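Local coordinates for protein regulator of polyketide synthase expression (Bifidobacterium adolescentis, PDB 3ONQ) that probably acts as a transcriptional regulator of polyketide synthase expression, binding DNA through a C-terminal PucR-type helix-turn-helix domain, though its function is unproven, at residues F29-L33 and T34-D38. Numbering follows the deposited sequence.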
# COMPACT_ATOMS: atom_id res chain seq x y z
N PHE B 29 -13.13 2.80 -15.52
CA PHE B 29 -12.14 3.64 -16.18
C PHE B 29 -11.72 4.80 -15.29
O PHE B 29 -10.54 4.97 -15.01
CB PHE B 29 -12.69 4.16 -17.52
CG PHE B 29 -11.73 5.04 -18.28
CD1 PHE B 29 -10.69 4.49 -19.02
CD2 PHE B 29 -11.88 6.41 -18.28
CE1 PHE B 29 -9.82 5.29 -19.75
CE2 PHE B 29 -11.01 7.23 -18.99
CZ PHE B 29 -9.98 6.67 -19.73
N GLU B 30 -12.69 5.58 -14.82
CA GLU B 30 -12.34 6.74 -14.00
C GLU B 30 -11.66 6.35 -12.70
O GLU B 30 -10.75 7.05 -12.25
CB GLU B 30 -13.56 7.63 -13.72
CG GLU B 30 -14.11 8.32 -14.95
CD GLU B 30 -15.34 9.16 -14.63
OE1 GLU B 30 -15.56 9.45 -13.43
OE2 GLU B 30 -16.07 9.52 -15.58
N CYS B 31 -12.10 5.25 -12.08
CA CYS B 31 -11.46 4.82 -10.85
C CYS B 31 -9.99 4.50 -11.13
O CYS B 31 -9.10 4.96 -10.42
CB CYS B 31 -12.16 3.61 -10.24
SG CYS B 31 -13.83 3.96 -9.59
N LEU B 32 -9.74 3.73 -12.17
CA LEU B 32 -8.39 3.31 -12.49
C LEU B 32 -7.53 4.52 -12.82
O LEU B 32 -6.40 4.64 -12.36
CB LEU B 32 -8.40 2.32 -13.66
CG LEU B 32 -9.10 0.98 -13.40
CD1 LEU B 32 -9.28 0.21 -14.69
CD2 LEU B 32 -8.32 0.16 -12.37
N LEU B 33 -8.07 5.43 -13.63
CA LEU B 33 -7.31 6.61 -14.04
C LEU B 33 -6.99 7.50 -12.84
O LEU B 33 -5.98 8.21 -12.84
CB LEU B 33 -8.09 7.40 -15.10
CG LEU B 33 -7.27 8.29 -16.04
CD1 LEU B 33 -6.10 7.50 -16.61
CD2 LEU B 33 -8.16 8.82 -17.16
N THR B 34 -7.83 7.46 -11.81
CA THR B 34 -7.62 8.28 -10.61
C THR B 34 -6.91 7.52 -9.48
O THR B 34 -6.95 7.94 -8.32
CB THR B 34 -8.93 8.96 -10.10
OG1 THR B 34 -9.88 7.97 -9.69
CG2 THR B 34 -9.55 9.85 -11.18
N ASN B 35 -6.26 6.42 -9.83
CA ASN B 35 -5.45 5.64 -8.88
C ASN B 35 -6.22 4.92 -7.78
O ASN B 35 -5.68 4.67 -6.70
CB ASN B 35 -4.34 6.50 -8.26
CG ASN B 35 -3.29 5.66 -7.54
OD1 ASN B 35 -2.94 4.57 -7.99
ND2 ASN B 35 -2.79 6.16 -6.42
N MSE B 36 -7.47 4.58 -8.04
CA MSE B 36 -8.27 3.82 -7.08
C MSE B 36 -8.17 2.33 -7.41
O MSE B 36 -8.59 1.90 -8.48
CB MSE B 36 -9.72 4.31 -7.08
CG MSE B 36 -9.89 5.78 -6.67
SE MSE B 36 -11.63 6.56 -7.21
CE MSE B 36 -12.82 5.44 -6.14
N THR B 37 -7.44 1.59 -6.56
CA THR B 37 -7.14 0.19 -6.81
C THR B 37 -7.67 -0.79 -5.76
O THR B 37 -7.25 -1.93 -5.68
CB THR B 37 -5.65 -0.02 -7.01
OG1 THR B 37 -4.96 0.37 -5.83
CG2 THR B 37 -5.17 0.83 -8.16
N ASP B 38 -8.62 -0.33 -4.96
CA ASP B 38 -9.15 -1.11 -3.85
C ASP B 38 -10.16 -2.16 -4.29
O ASP B 38 -10.45 -2.31 -5.47
CB ASP B 38 -9.73 -0.20 -2.78
CG ASP B 38 -10.95 0.54 -3.25
OD1 ASP B 38 -10.86 1.75 -3.48
OD2 ASP B 38 -12.01 -0.10 -3.39
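M36, a selenomethionine, folds its side chain back over C31, in the last turn of helix 21-33. Start at its CB, which rests 3.5 Å from the carbonyl O of C31 and 4.1 Å from C31 CB. With chi1 at -62° the chain sets off beside its own backbone N, and CG still passes near that same carbonyl. M36 is modelled in two conformers; in this one SE lies 4.0 Å from C31 CA, and the bend at chi3 (64°) brings the terminal CE to 3.9 Å from C31 SG, an apolar sulfur-methyl contact that is less certain for belonging to one conformer. Both side chains also touch V41 of the next helix, 39-48.

The backbone beneath explains why M36 comes round. Its N-H gives a fairly straight bond to C31 O (2.9 Å, 162°), while N35 N bonds to L32 O at 3.1 Å. T34 covers the neighbouring carbonyl: its backbone N bonds to E30 O, and its OG1 lies near two carbonyl oxygens, 2.9 Å from E30 O and 3.2 Å from C31 O. L32 packs on V133 and L140 of helix 132-149 and also on V41, and L33 on M144 of helix 132-149, whose S137 and R141 take up the carbonyl oxygens of L32 and L33.

N35, at positive phi, turns the chain out of the helix, and D38 N-caps helix 39-48 soon after. The 6→1 bond from M36 to C31, paired with the one from N35 to L32, makes this a Schellman motif with N35 as its C-prime residue.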